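PDB 4R85: cytosine deaminase from Klebsiella pneumoniae, which probably catalyses the hydrolytic deamination of cytosine and 5-methylcytosine at an iron centre in an amidohydrolase fold. Local coordinates for residues N5-T16 with I27-T35; R288-R298 with I332-R343. All coordinates share one frame; numbering follows the deposited sequence.

Interaction 1 of 2, residues N5-T16 with I27-T35; sequences NARLRRQEALFT and ITAQAAMQT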
loop_
_atom_site.group_PDB
_atom_site.type_symbol
_atom_site.label_atom_id
_atom_site.label_comp_id
_atom_site.label_asym_id
_atom_site.label_seq_id
_atom_site.Cartn_x
_atom_site.Cartn_y
_atom_site.Cartn_z
ATOM N N ASN A 5 19.987 20.513 -13.739
ATOM C CA ASN A 5 18.770 20.866 -13.013
ATOM C C ASN A 5 18.249 19.717 -12.161
ATOM O O ASN A 5 17.038 19.533 -12.013
ATOM C CB ASN A 5 17.675 21.336 -13.976
ATOM C CG ASN A 5 18.037 22.619 -14.695
ATOM O OD1 ASN A 5 18.752 23.472 -14.160
ATOM N ND2 ASN A 5 17.536 22.767 -15.918
ATOM N N ALA A 6 19.167 18.938 -11.603
ATOM C CA ALA A 6 18.778 17.781 -10.815
ATOM C C ALA A 6 18.810 18.108 -9.335
ATOM O O ALA A 6 19.721 18.788 -8.863
ATOM C CB ALA A 6 19.690 16.612 -11.105
ATOM N N ARG A 7 17.804 17.640 -8.610
ATOM C CA ARG A 7 17.848 17.698 -7.157
ATOM C C ARG A 7 18.586 16.480 -6.633
ATOM O O ARG A 7 18.551 15.405 -7.243
ATOM C CB ARG A 7 16.438 17.736 -6.575
ATOM C CG ARG A 7 15.607 18.918 -7.046
ATOM C CD ARG A 7 15.966 20.188 -6.318
ATOM N NE ARG A 7 15.703 20.074 -4.891
ATOM C CZ ARG A 7 14.545 20.380 -4.315
ATOM N NH1 ARG A 7 14.412 20.242 -3.002
ATOM N NH2 ARG A 7 13.527 20.826 -5.047
ATOM N N LEU A 8 19.255 16.642 -5.499
ATOM C CA LEU A 8 19.805 15.496 -4.779
ATOM C C LEU A 8 19.058 15.377 -3.460
ATOM O O LEU A 8 18.418 16.336 -3.019
ATOM C CB LEU A 8 21.309 15.661 -4.560
ATOM C CG LEU A 8 22.122 15.673 -5.858
ATOM C CD1 LEU A 8 23.584 15.969 -5.557
ATOM C CD2 LEU A 8 21.979 14.335 -6.610
ATOM N N ARG A 9 19.113 14.203 -2.843
ATOM C CA ARG A 9 18.294 13.940 -1.661
ATOM C C ARG A 9 18.632 14.845 -0.484
ATOM O O ARG A 9 19.801 15.028 -0.143
ATOM C CB ARG A 9 18.382 12.467 -1.245
ATOM C CG ARG A 9 17.627 11.530 -2.174
ATOM C CD ARG A 9 17.520 10.131 -1.578
ATOM N NE ARG A 9 16.937 10.197 -0.239
ATOM C CZ ARG A 9 17.406 9.541 0.816
ATOM N NH1 ARG A 9 18.469 8.750 0.692
ATOM N NH2 ARG A 9 16.798 9.662 1.990
ATOM N N ARG A 10 17.591 15.413 0.122
ATOM C CA ARG A 10 17.724 16.227 1.328
ATOM C C ARG A 10 18.633 17.443 1.152
ATOM O O ARG A 10 19.299 17.870 2.096
ATOM C CB ARG A 10 18.188 15.369 2.512
ATOM C CG ARG A 10 17.236 14.226 2.838
ATOM C CD ARG A 10 17.807 13.305 3.907
ATOM N NE ARG A 10 17.685 13.859 5.251
ATOM C CZ ARG A 10 18.110 13.241 6.351
ATOM N NH1 ARG A 10 18.685 12.047 6.263
ATOM N NH2 ARG A 10 17.959 13.815 7.536
ATOM N N GLN A 11 18.657 17.991 -0.061
ATOM C CA GLN A 11 19.363 19.242 -0.336
ATOM C C GLN A 11 18.455 20.174 -1.125
ATOM O O GLN A 11 17.565 19.717 -1.848
ATOM C CB GLN A 11 20.654 18.986 -1.110
ATOM C CG GLN A 11 21.665 18.149 -0.359
ATOM C CD GLN A 11 23.026 18.161 -1.019
ATOM O OE1 GLN A 11 23.484 17.145 -1.543
ATOM N NE2 GLN A 11 23.686 19.316 -0.994
ATOM N N GLU A 12 18.660 21.480 -0.985
ATOM C CA GLU A 12 17.793 22.422 -1.684
ATOM C C GLU A 12 18.355 22.856 -3.039
ATOM O O GLU A 12 17.599 23.274 -3.918
ATOM C CB GLU A 12 17.474 23.644 -0.813
ATOM C CG GLU A 12 16.155 24.318 -1.186
ATOM C CD GLU A 12 15.934 25.647 -0.473
ATOM O OE1 GLU A 12 16.353 25.778 0.700
ATOM O OE2 GLU A 12 15.346 26.562 -1.094
ATOM N N ALA A 13 19.671 22.750 -3.211
ATOM C CA ALA A 13 20.317 23.228 -4.440
ATOM C C ALA A 13 20.079 22.301 -5.634
ATOM O O ALA A 13 19.823 21.112 -5.461
ATOM C CB ALA A 13 21.805 23.416 -4.215
ATOM N N LEU A 14 20.160 22.856 -6.841
ATOM C CA LEU A 14 20.111 22.063 -8.069
ATOM C C LEU A 14 21.530 21.679 -8.479
ATOM O O LEU A 14 22.472 22.438 -8.247
ATOM C CB LEU A 14 19.448 22.857 -9.196
ATOM C CG LEU A 14 17.940 23.110 -9.083
ATOM C CD1 LEU A 14 17.484 24.100 -10.145
ATOM C CD2 LEU A 14 17.165 21.807 -9.205
ATOM N N PHE A 15 21.689 20.509 -9.092
ATOM C CA PHE A 15 23.022 20.031 -9.440
ATOM C C PHE A 15 23.156 19.613 -10.892
ATOM O O PHE A 15 22.200 19.147 -11.513
ATOM C CB PHE A 15 23.422 18.850 -8.552
ATOM C CG PHE A 15 23.565 19.199 -7.101
ATOM C CD1 PHE A 15 24.813 19.441 -6.557
ATOM C CD2 PHE A 15 22.450 19.280 -6.280
ATOM C CE1 PHE A 15 24.949 19.764 -5.217
ATOM C CE2 PHE A 15 22.579 19.598 -4.941
ATOM C CZ PHE A 15 23.834 19.847 -4.411
ATOM N N THR A 16 24.359 19.789 -11.426
ATOM C CA THR A 16 24.741 19.167 -12.689
ATOM C C THR A 16 25.611 17.943 -12.405
ATOM O O THR A 16 26.530 17.999 -11.587
ATOM C CB THR A 16 25.488 20.157 -13.596
ATOM O OG1 THR A 16 24.543 21.076 -14.153
ATOM C CG2 THR A 16 26.198 19.435 -14.725
ATOM N N ILE A 27 30.182 16.206 -9.908
ATOM C CA ILE A 27 28.903 16.694 -9.410
ATOM C C ILE A 27 29.091 18.146 -8.993
ATOM O O ILE A 27 29.935 18.442 -8.148
ATOM C CB ILE A 27 28.443 15.893 -8.185
ATOM C CG1 ILE A 27 28.270 14.417 -8.549
ATOM C CG2 ILE A 27 27.146 16.478 -7.614
ATOM C CD1 ILE A 27 28.148 13.509 -7.349
ATOM N N THR A 28 28.316 19.053 -9.582
ATOM C CA THR A 28 28.487 20.479 -9.313
ATOM C C THR A 28 27.169 21.169 -8.975
ATOM O O THR A 28 26.173 21.011 -9.683
ATOM C CB THR A 28 29.119 21.193 -10.518
ATOM O OG1 THR A 28 30.176 20.382 -11.049
ATOM C CG2 THR A 28 29.679 22.561 -10.115
ATOM N N ALA A 29 27.168 21.940 -7.893
ATOM C CA ALA A 29 25.995 22.724 -7.527
ATOM C C ALA A 29 25.802 23.883 -8.506
ATOM O O ALA A 29 26.774 24.509 -8.931
ATOM C CB ALA A 29 26.127 23.247 -6.106
ATOM N N GLN A 30 24.550 24.162 -8.859
ATOM C CA GLN A 30 24.229 25.284 -9.738
ATOM C C GLN A 30 23.707 26.462 -8.930
ATOM O O GLN A 30 23.162 26.283 -7.839
ATOM C CB GLN A 30 23.166 24.879 -10.764
ATOM C CG GLN A 30 23.441 23.567 -11.471
ATOM C CD GLN A 30 22.297 23.136 -12.379
ATOM O OE1 GLN A 30 22.371 22.089 -13.024
ATOM N NE2 GLN A 30 21.234 23.940 -12.433
ATOM N N ALA A 31 23.863 27.661 -9.482
ATOM C CA ALA A 31 23.375 28.884 -8.851
ATOM C C ALA A 31 21.852 28.930 -8.885
ATOM O O ALA A 31 21.214 29.433 -7.960
ATOM C CB ALA A 31 23.958 30.107 -9.541
ATOM N N ALA A 32 21.276 28.397 -9.958
ATOM C CA ALA A 32 19.827 28.338 -10.105
ATOM C C ALA A 32 19.457 27.447 -11.279
ATOM O O ALA A 32 20.318 26.814 -11.889
ATOM C CB ALA A 32 19.238 29.737 -10.300
ATOM N N MET A 33 18.166 27.405 -11.582
ATOM C CA MET A 33 17.662 26.696 -12.747
ATOM C C MET A 33 18.330 27.234 -14.015
ATOM O O MET A 33 18.401 28.452 -14.229
ATOM C CB MET A 33 16.145 26.865 -12.823
ATOM C CG MET A 33 15.458 25.883 -13.718
ATOM S SD MET A 33 15.341 24.255 -12.969
ATOM C CE MET A 33 14.645 23.353 -14.341
ATOM N N GLN A 34 18.838 26.329 -14.848
ATOM C CA GLN A 34 19.567 26.723 -16.052
ATOM C C GLN A 34 18.841 26.325 -17.331
ATOM O O GLN A 34 18.241 25.263 -17.396
ATOM C CB GLN A 34 20.964 26.104 -16.042
ATOM C CG GLN A 34 21.819 26.576 -14.870
ATOM C CD GLN A 34 23.160 25.871 -14.784
ATOM O OE1 GLN A 34 23.459 24.973 -15.576
ATOM N NE2 GLN A 34 23.979 26.276 -13.816
ATOM N N THR A 35 18.897 27.176 -18.349
ATOM C CA THR A 35 18.390 26.801 -19.664
ATOM C C THR A 35 19.215 25.626 -20.205
ATOM O O THR A 35 20.363 25.431 -19.794
ATOM C CB THR A 35 18.438 27.980 -20.638
ATOM O OG1 THR A 35 19.786 28.447 -20.750
ATOM C CG2 THR A 35 17.552 29.125 -20.138
HETATM O O HOH W 1 20.486 25.738 -7.408
HETATM O O HOH W 2 29.118 18.671 -12.589
#
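OE1 of Q30 is gripped from opposite faces of its amide plane: the backbone N of N5 reaches it at 2.9 Å over an almost straight bond, and OG1 of T16 donates to it at 2.6 Å. With CG anti to its own carbonyl carbon and the chain extended beyond (chi2 174°), Q30 carries its amide across L14 to this spot. Its NE2 donates in the amide plane to OD1 of N5 at 3.1 Å and also bonds O of A32. The N5 and Q30 amides are turned 66° apart. OD1 of N5 accepts a second bond from Q34 N, while ND2 donates to Q34 O on a lone pair at 3.0 Å; ND2 also bonds D42, so both ends of this amide are held. CE of M33 lies 3.3 Å from ND2 of N5, and SD of M33 touches CD1 of L14 at 3.5 Å. Farther along, T16 and T28 form an antiparallel hydrogen-bonded pair, and Q30 N bonds L14 O where strand 14-20 begins and 23-29 has ended. F15 and A29 are the neighbouring non-hydrogen-bonded pair: CE1 of the ring lies 3.8 Å from CB of A29, CD1 meets CG2 of I27, and CD1 of L8 sits over the centre of one ring face, 3.5 Å above the ring plane. A water links L14 N to Q30 O. Two side-chain amides thus take over from strand pairing at the open end of the hairpin, and bonds at both the O and N ends of each fix which way round it sits, tying the chain after strand 23-29 back to strand 2-7.

Interaction 2 of 2, residues R288-R298 with I332-R343; sequences RGVTRVAELDR and ICHMLGYDDLQR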
loop_
_atom_site.group_PDB
_atom_site.type_symbol
_atom_site.label_atom_id
_atom_site.label_comp_id
_atom_site.label_asym_id
_atom_site.label_seq_id
_atom_site.Cartn_x
_atom_site.Cartn_y
_atom_site.Cartn_z
ATOM N N ARG A 288 -0.076 -7.058 13.739
ATOM C CA ARG A 288 0.505 -6.705 12.453
ATOM C C ARG A 288 1.544 -7.727 12.030
ATOM O O ARG A 288 1.629 -8.073 10.850
ATOM C CB ARG A 288 1.146 -5.313 12.524
ATOM C CG ARG A 288 0.104 -4.214 12.704
ATOM C CD ARG A 288 0.673 -2.852 13.212
ATOM N NE ARG A 288 -0.477 -1.987 13.445
ATOM C CZ ARG A 288 -0.641 -0.768 12.947
ATOM N NH1 ARG A 288 0.317 -0.192 12.227
ATOM N NH2 ARG A 288 -1.771 -0.125 13.201
ATOM N N GLY A 289 2.367 -8.154 12.991
ATOM C CA GLY A 289 3.369 -9.184 12.762
ATOM C C GLY A 289 4.622 -8.752 12.026
ATOM O O GLY A 289 5.333 -9.584 11.463
ATOM N N VAL A 290 4.906 -7.451 12.031
ATOM C CA VAL A 290 6.085 -6.929 11.361
ATOM C C VAL A 290 7.130 -6.583 12.423
ATOM O O VAL A 290 6.780 -6.229 13.542
ATOM C CB VAL A 290 5.705 -5.694 10.505
ATOM C CG1 VAL A 290 6.923 -5.009 9.926
ATOM C CG2 VAL A 290 4.745 -6.119 9.393
ATOM N N THR A 291 8.404 -6.731 12.083
ATOM C CA THR A 291 9.489 -6.419 13.012
ATOM C C THR A 291 9.486 -4.929 13.432
ATOM O O THR A 291 8.718 -4.108 12.898
ATOM C CB THR A 291 10.858 -6.837 12.404
ATOM O OG1 THR A 291 11.865 -6.836 13.422
ATOM C CG2 THR A 291 11.267 -5.910 11.259
ATOM N N ARG A 292 10.337 -4.574 14.391
ATOM C CA ARG A 292 10.276 -3.226 14.975
ATOM C C ARG A 292 11.171 -2.268 14.198
ATOM O O ARG A 292 12.180 -1.790 14.710
ATOM C CB ARG A 292 10.686 -3.264 16.445
ATOM C CG ARG A 292 9.903 -4.278 17.273
ATOM C CD ARG A 292 10.192 -4.090 18.765
ATOM N NE ARG A 292 9.541 -5.137 19.553
ATOM C CZ ARG A 292 9.390 -5.120 20.872
ATOM N NH1 ARG A 292 8.796 -6.138 21.477
ATOM N NH2 ARG A 292 9.834 -4.098 21.589
ATOM N N VAL A 293 10.781 -1.998 12.957
ATOM C CA VAL A 293 11.597 -1.236 12.018
ATOM C C VAL A 293 11.941 0.166 12.526
ATOM O O VAL A 293 13.100 0.589 12.469
ATOM C CB VAL A 293 10.881 -1.104 10.653
ATOM C CG1 VAL A 293 11.667 -0.179 9.721
ATOM C CG2 VAL A 293 10.670 -2.491 10.013
ATOM N N ALA A 294 10.944 0.897 13.003
ATOM C CA ALA A 294 11.199 2.266 13.451
ATOM C C ALA A 294 12.172 2.276 14.632
ATOM O O ALA A 294 13.070 3.117 14.721
ATOM C CB ALA A 294 9.898 2.960 13.820
ATOM N N GLU A 295 11.991 1.315 15.526
ATOM C CA GLU A 295 12.791 1.207 16.734
ATOM C C GLU A 295 14.248 0.789 16.429
ATOM O O GLU A 295 15.200 1.330 17.014
ATOM C CB GLU A 295 12.108 0.239 17.712
ATOM C CG GLU A 295 10.762 0.750 18.292
ATOM C CD GLU A 295 9.584 0.759 17.291
ATOM O OE1 GLU A 295 9.635 0.057 16.251
ATOM O OE2 GLU A 295 8.582 1.471 17.562
ATOM N N LEU A 296 14.424 -0.164 15.515
ATOM C CA LEU A 296 15.769 -0.499 15.036
ATOM C C LEU A 296 16.481 0.739 14.459
ATOM O O LEU A 296 17.630 1.029 14.799
ATOM C CB LEU A 296 15.698 -1.580 13.961
ATOM C CG LEU A 296 15.222 -2.936 14.481
ATOM C CD1 LEU A 296 14.715 -3.821 13.338
ATOM C CD2 LEU A 296 16.360 -3.609 15.227
ATOM N N ASP A 297 15.786 1.458 13.585
ATOM C CA ASP A 297 16.374 2.614 12.913
ATOM C C ASP A 297 16.749 3.719 13.911
ATOM O O ASP A 297 17.821 4.316 13.810
ATOM C CB ASP A 297 15.412 3.149 11.843
ATOM C CG ASP A 297 15.926 4.412 11.170
ATOM O OD1 ASP A 297 15.453 5.517 11.528
ATOM O OD2 ASP A 297 16.805 4.304 10.287
ATOM N N ARG A 298 15.868 3.984 14.870
ATOM C CA ARG A 298 16.152 4.956 15.919
ATOM C C ARG A 298 17.349 4.563 16.766
ATOM O O ARG A 298 18.063 5.425 17.277
ATOM C CB ARG A 298 14.919 5.205 16.796
ATOM C CG ARG A 298 13.797 5.888 16.041
ATOM C CD ARG A 298 12.657 6.353 16.942
ATOM N NE ARG A 298 11.478 6.666 16.139
ATOM C CZ ARG A 298 10.367 5.932 16.117
ATOM N NH1 ARG A 298 10.267 4.851 16.881
ATOM N NH2 ARG A 298 9.346 6.294 15.342
ATOM N N ILE A 332 2.534 0.578 8.139
ATOM C CA ILE A 332 2.441 -0.522 9.108
ATOM C C ILE A 332 3.381 -0.331 10.303
ATOM O O ILE A 332 3.068 -0.732 11.428
ATOM C CB ILE A 332 2.705 -1.894 8.432
ATOM C CG1 ILE A 332 1.754 -2.078 7.246
ATOM C CG2 ILE A 332 2.478 -3.029 9.425
ATOM C CD1 ILE A 332 2.021 -3.333 6.389
ATOM N N CYS A 333 4.528 0.297 10.053
ATOM C CA CYS A 333 5.561 0.480 11.072
ATOM C C CYS A 333 5.438 1.811 11.812
ATOM O O CYS A 333 6.289 2.140 12.641
ATOM C CB CYS A 333 6.952 0.365 10.440
ATOM S SG CYS A 333 7.234 -1.267 9.673
ATOM N N HIS A 334 4.372 2.553 11.526
ATOM C CA HIS A 334 4.135 3.849 12.174
ATOM C C HIS A 334 5.300 4.805 11.969
ATOM O O HIS A 334 5.824 5.384 12.921
ATOM C CB HIS A 334 3.842 3.680 13.670
ATOM C CG HIS A 334 2.444 3.233 13.958
ATOM N ND1 HIS A 334 2.072 2.680 15.164
ATOM C CD2 HIS A 334 1.321 3.286 13.202
ATOM C CE1 HIS A 334 0.779 2.405 15.138
ATOM N NE2 HIS A 334 0.302 2.754 13.956
ATOM N N MET A 335 5.683 4.971 10.711
ATOM C CA MET A 335 6.769 5.856 10.336
ATOM C C MET A 335 6.271 6.900 9.350
ATOM O O MET A 335 6.887 7.135 8.313
ATOM C CB MET A 335 7.896 5.037 9.709
ATOM C CG MET A 335 8.522 4.073 10.694
ATOM S SD MET A 335 9.570 2.853 9.879
ATOM C CE MET A 335 11.043 3.835 9.689
ATOM N N LEU A 336 5.149 7.525 9.675
ATOM C CA LEU A 336 4.621 8.604 8.846
ATOM C C LEU A 336 4.853 9.973 9.478
ATOM O O LEU A 336 4.161 10.936 9.161
ATOM C CB LEU A 336 3.134 8.383 8.544
ATOM C CG LEU A 336 2.899 7.222 7.572
ATOM C CD1 LEU A 336 1.430 7.152 7.185
ATOM C CD2 LEU A 336 3.772 7.378 6.330
ATOM N N GLY A 337 5.840 10.066 10.364
ATOM C CA GLY A 337 6.165 11.350 10.962
ATOM C C GLY A 337 6.839 12.242 9.928
ATOM O O GLY A 337 7.343 11.754 8.905
ATOM N N TYR A 338 6.856 13.544 10.189
ATOM C CA TYR A 338 7.475 14.503 9.274
ATOM C C TYR A 338 8.945 14.170 8.976
ATOM O O TYR A 338 9.362 14.132 7.819
ATOM C CB TYR A 338 7.371 15.923 9.834
ATOM C CG TYR A 338 7.890 16.964 8.873
ATOM C CD1 TYR A 338 7.079 17.470 7.874
ATOM C CD2 TYR A 338 9.203 17.420 8.948
ATOM C CE1 TYR A 338 7.547 18.413 6.982
ATOM C CE2 TYR A 338 9.681 18.361 8.060
ATOM C CZ TYR A 338 8.847 18.854 7.080
ATOM O OH TYR A 338 9.311 19.794 6.190
ATOM N N ASP A 339 9.725 13.931 10.024
ATOM C CA ASP A 339 11.131 13.574 9.846
ATOM C C ASP A 339 11.310 12.240 9.131
ATOM O O ASP A 339 12.232 12.091 8.317
ATOM C CB ASP A 339 11.872 13.571 11.185
ATOM C CG ASP A 339 12.192 14.978 11.670
ATOM O OD1 ASP A 339 12.336 15.175 12.897
ATOM O OD2 ASP A 339 12.296 15.888 10.816
ATOM N N ASP A 340 10.436 11.273 9.430
ATOM C CA ASP A 340 10.459 9.982 8.741
ATOM C C ASP A 340 10.319 10.182 7.223
ATOM O O ASP A 340 11.092 9.642 6.438
ATOM C CB ASP A 340 9.308 9.070 9.207
ATOM C CG ASP A 340 9.369 8.721 10.697
ATOM O OD1 ASP A 340 10.468 8.415 11.219
ATOM O OD2 ASP A 340 8.295 8.738 11.343
ATOM N N LEU A 341 9.318 10.960 6.825
ATOM C CA LEU A 341 9.001 11.164 5.408
ATOM C C LEU A 341 10.086 11.912 4.625
ATOM O O LEU A 341 10.282 11.660 3.435
ATOM C CB LEU A 341 7.637 11.851 5.255
ATOM C CG LEU A 341 6.452 10.921 5.563
ATOM C CD1 LEU A 341 5.133 11.683 5.621
ATOM C CD2 LEU A 341 6.362 9.799 4.544
ATOM N N GLN A 342 10.800 12.815 5.290
ATOM C CA GLN A 342 11.878 13.559 4.644
ATOM C C GLN A 342 13.106 12.725 4.262
ATOM O O GLN A 342 13.912 13.160 3.441
ATOM C CB GLN A 342 12.315 14.741 5.509
ATOM C CG GLN A 342 11.380 15.932 5.426
ATOM C CD GLN A 342 12.102 17.242 5.687
ATOM O OE1 GLN A 342 11.910 18.223 4.965
ATOM N NE2 GLN A 342 12.945 17.261 6.717
ATOM N N ARG A 343 13.261 11.551 4.868
ATOM C CA ARG A 343 14.402 10.673 4.569
ATOM C C ARG A 343 13.981 9.227 4.273
ATOM O O ARG A 343 14.811 8.314 4.341
ATOM C CB ARG A 343 15.434 10.691 5.720
ATOM C CG ARG A 343 14.876 10.469 7.140
ATOM C CD ARG A 343 14.399 9.037 7.414
ATOM N NE ARG A 343 15.487 8.064 7.318
ATOM C CZ ARG A 343 15.867 7.269 8.313
ATOM N NH1 ARG A 343 16.884 6.429 8.144
ATOM N NH2 ARG A 343 15.227 7.310 9.477
HETATM O O HOH W 3 8.121 0.181 13.758
HETATM O O HOH W 4 6.478 1.996 16.047
HETATM O O HOH W 5 7.098 4.493 15.178
#
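I332, at the end of helix 322-332, receives NH1 of R288 on its carbonyl O at 2.9 Å; the donor stands above the carbonyl plane, though the oxygen lies in the plane of the guanidinium. R288 is extended from CG to NE, and its NE and NH2 continue to R287 and I275 of the second subunit. CG2 of I332 packs on CG2 of V290. Next, SG of C333 settles between V293 CG2, at 3.7 Å, and V290 CG1, at 3.8 Å, while its carbonyl O shares a water with the N-H of A294. H334, with positive phi, is the C-prime residue of a Schellman motif; its side chain crosses that of R288 at about a right angle, with NH1 over one face of the ring. A second water joins H334 O to NH2 of R298. M335 lays CG against CB of A294 at 3.6 Å and SD against CG1 of V293. Beyond G337, the N-cap of helix 338-342, R343 folds back on itself (chi2 71°, chi3 63°) and grips D297 end-on, NH2 to OD1 at 2.7 Å and NH1 to OD2 at 3.0 Å, with the two planes 43° apart; its NE pairs with D346. Short helix 293-298 is thereby fastened to the Schellman-ended helix 322-332, the turn after it and the far end of helix 338-342, in the amidohydrolase barrel domain beside the subunit interface.

The centre of interaction 1 lies about 30 Å from that of the chain, in the small four-strand sheet, and the contact is only partly buried; interaction 2, its centre about 17 Å from the chain's, is a buried contact in the barrel domain and lies beside the second subunit, which does not touch interaction 1. Neutral amides and strand pairing hold 5-16 to 27-35, whereas 288-298 and 332-343 combine apolar packing with a charged clamp. They share no helix or strand, yet they meet: CG of R10, in the turn of 5-16, packs 3.5 Å from O of Q342, and D346 pairs with both R9 and R343, so one carboxylate joins the two regions.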